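Local coordinates for hemerythrin-like domain-containing protein (Streptococcus mutans, PDB 2QKP) that is of unknown function but carries a C-terminal PAS-family domain that probably serves as a sensory or signalling module of a larger hemerythrin-like protein, at residues Val106-Ala111 against Val123-Gln128. Sequence-based numbering, arbitrary orientation.
Sequences VYVTYA and VLEYVQ
V106-A111 and V123-Q128 form an antiparallel ladder within the hairpin of strands 104-114 and 120-129, deep in the five-stranded sheet. Six backbone hydrogen bonds of 2.8 to 2.9 Å join Y107 N and O to Q128 O and N, T109 to Y126 and A111 to L124 in the same reciprocal way. V108–V127 and Y110–E125 are the non-hydrogen-bonded pairs between them.

Side chains from paired residues then meet on each face. On the T109 face, the Y126 ring lies over the threonine: T109 CB sits 3.7 Å from the ring centroid, 20° off the normal, a CH-pi contact. Y126 chi1 of 50° wedges CG between backbone N and carbonyl carbon, turning the ring back across the neighbouring strand. One water gives hydrogen bonds to Y107 O and Y126 O and accepts one from T109 OG1, so it bridges both strands. On the other face, E125 CG packs 4.2 Å from the Y110 ring centroid, the extended glutamate running alongside the tyrosine, while a water links Y110 OH to E125 OE2. Diagonally across the ladder on this same face, V106 CG1 and V127 CG1 press tightly together at 3.4 Å.

Helix 72-86 packs against Y110 and V123, whereas the second subunit meets Y107, L124, Y126 and Q128 on the opposite face. A central hairpin in a sheet of strand order 2-1-5-4-3 is the hallmark of the PAS fold.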
loop_
_atom_site.group_PDB
_atom_site.type_symbol
_atom_site.label_atom_id
_atom_site.label_comp_id
_atom_site.label_asym_id
_atom_site.label_seq_id
_atom_site.Cartn_x
_atom_site.Cartn_y
_atom_site.Cartn_z
ATOM N N VAL A 106 -8.172 8.249 12.407
ATOM C CA VAL A 106 -7.233 7.181 12.090
ATOM C C VAL A 106 -7.958 5.853 11.939
ATOM O O VAL A 106 -8.788 5.493 12.783
ATOM C CB VAL A 106 -6.166 7.080 13.221
ATOM C CG1 VAL A 106 -5.140 5.952 12.933
ATOM C CG2 VAL A 106 -5.434 8.435 13.396
ATOM N N TYR A 107 -7.649 5.119 10.866
ATOM C CA TYR A 107 -8.195 3.777 10.683
ATOM C C TYR A 107 -7.018 2.808 10.603
ATOM O O TYR A 107 -6.119 2.991 9.769
ATOM C CB TYR A 107 -8.957 3.733 9.352
ATOM C CG TYR A 107 -9.693 2.433 9.101
ATOM C CD1 TYR A 107 -10.958 2.219 9.640
ATOM C CD2 TYR A 107 -9.149 1.432 8.290
ATOM C CE1 TYR A 107 -11.656 1.036 9.402
ATOM C CE2 TYR A 107 -9.839 0.227 8.062
ATOM C CZ TYR A 107 -11.099 0.052 8.606
ATOM O OH TYR A 107 -11.819 -1.111 8.356
ATOM N N VAL A 108 -7.025 1.796 11.477
ATOM C CA VAL A 108 -5.880 0.909 11.672
ATOM C C VAL A 108 -6.286 -0.474 11.229
ATOM O O VAL A 108 -7.369 -0.950 11.566
ATOM C CB VAL A 108 -5.461 0.846 13.176
ATOM C CG1 VAL A 108 -4.252 -0.036 13.361
ATOM C CG2 VAL A 108 -5.162 2.227 13.719
ATOM N N THR A 109 -5.422 -1.123 10.462
ATOM C CA THR A 109 -5.676 -2.526 10.138
ATOM C C THR A 109 -4.467 -3.374 10.470
ATOM O O THR A 109 -3.342 -3.018 10.129
ATOM C CB THR A 109 -5.948 -2.709 8.636
ATOM O OG1 THR A 109 -7.052 -1.902 8.244
ATOM C CG2 THR A 109 -6.213 -4.179 8.302
ATOM N N TYR A 110 -4.714 -4.503 11.137
ATOM C CA TYR A 110 -3.721 -5.560 11.296
ATOM C C TYR A 110 -4.168 -6.709 10.439
ATOM O O TYR A 110 -5.306 -7.204 10.605
ATOM C CB TYR A 110 -3.709 -6.065 12.737
ATOM C CG TYR A 110 -3.200 -5.077 13.735
ATOM C CD1 TYR A 110 -1.847 -5.071 14.081
ATOM C CD2 TYR A 110 -4.059 -4.183 14.359
ATOM C CE1 TYR A 110 -1.338 -4.166 15.027
ATOM C CE2 TYR A 110 -3.556 -3.250 15.325
ATOM C CZ TYR A 110 -2.192 -3.265 15.637
ATOM O OH TYR A 110 -1.621 -2.411 16.586
ATOM N N ALA A 111 -3.304 -7.150 9.522
ATOM C CA ALA A 111 -3.665 -8.175 8.575
ATOM C C ALA A 111 -2.722 -9.352 8.608
ATOM O O ALA A 111 -1.526 -9.163 8.752
ATOM C CB ALA A 111 -3.704 -7.566 7.151
ATOM N N VAL A 123 2.628 -10.455 10.261
ATOM C CA VAL A 123 1.489 -9.537 10.397
ATOM C C VAL A 123 1.836 -8.190 9.772
ATOM O O VAL A 123 2.893 -7.630 10.063
ATOM C CB VAL A 123 1.123 -9.354 11.851
ATOM C CG1 VAL A 123 0.095 -8.241 12.010
ATOM C CG2 VAL A 123 0.540 -10.678 12.407
ATOM N N LEU A 124 0.933 -7.705 8.915
ATOM C CA LEU A 124 1.081 -6.410 8.241
ATOM C C LEU A 124 0.160 -5.414 8.941
ATOM O O LEU A 124 -1.048 -5.657 9.005
ATOM C CB LEU A 124 0.688 -6.575 6.758
ATOM C CG LEU A 124 0.471 -5.316 5.917
ATOM C CD1 LEU A 124 1.767 -4.517 5.854
ATOM C CD2 LEU A 124 -0.005 -5.691 4.543
ATOM N N GLU A 125 0.708 -4.307 9.453
ATOM C CA GLU A 125 -0.117 -3.240 10.029
ATOM C C GLU A 125 -0.067 -2.028 9.107
ATOM O O GLU A 125 1.018 -1.632 8.661
ATOM C CB GLU A 125 0.379 -2.862 11.431
ATOM C CG GLU A 125 -0.439 -1.728 12.085
ATOM C CD GLU A 125 0.020 -1.367 13.495
ATOM O OE1 GLU A 125 0.988 -1.981 14.003
ATOM O OE2 GLU A 125 -0.615 -0.475 14.088
ATOM N N TYR A 126 -1.229 -1.472 8.780
ATOM C CA TYR A 126 -1.257 -0.247 7.998
ATOM C C TYR A 126 -2.279 0.729 8.562
ATOM O O TYR A 126 -3.411 0.344 8.991
ATOM C CB TYR A 126 -1.460 -0.527 6.496
ATOM C CG TYR A 126 -2.608 -1.444 6.104
ATOM C CD1 TYR A 126 -3.846 -0.910 5.730
ATOM C CD2 TYR A 126 -2.449 -2.835 6.071
ATOM C CE1 TYR A 126 -4.882 -1.732 5.332
ATOM C CE2 TYR A 126 -3.481 -3.675 5.677
ATOM C CZ TYR A 126 -4.697 -3.099 5.301
ATOM O OH TYR A 126 -5.746 -3.902 4.930
ATOM N N VAL A 127 -1.849 1.983 8.617
ATOM C CA VAL A 127 -2.610 3.034 9.263
ATOM C C VAL A 127 -2.927 4.102 8.211
ATOM O O VAL A 127 -2.033 4.551 7.484
ATOM C CB VAL A 127 -1.795 3.677 10.414
ATOM C CG1 VAL A 127 -2.580 4.749 11.053
ATOM C CG2 VAL A 127 -1.335 2.627 11.459
ATOM N N GLN A 128 -4.190 4.526 8.168
ATOM C CA GLN A 128 -4.603 5.530 7.185
ATOM C C GLN A 128 -5.387 6.654 7.846
ATOM O O GLN A 128 -6.138 6.434 8.791
ATOM C CB GLN A 128 -5.476 4.884 6.127
ATOM C CG GLN A 128 -5.730 5.782 4.858
ATOM C CD GLN A 128 -6.464 5.008 3.776
ATOM O OE1 GLN A 128 -6.928 3.880 4.005
ATOM N NE2 GLN A 128 -6.584 5.604 2.602
HETATM O O HOH W 1 -5.876 0.758 7.769
HETATM O O HOH W 2 -8.378 -2.852 5.322
HETATM O O HOH W 3 0.158 -0.663 16.658
#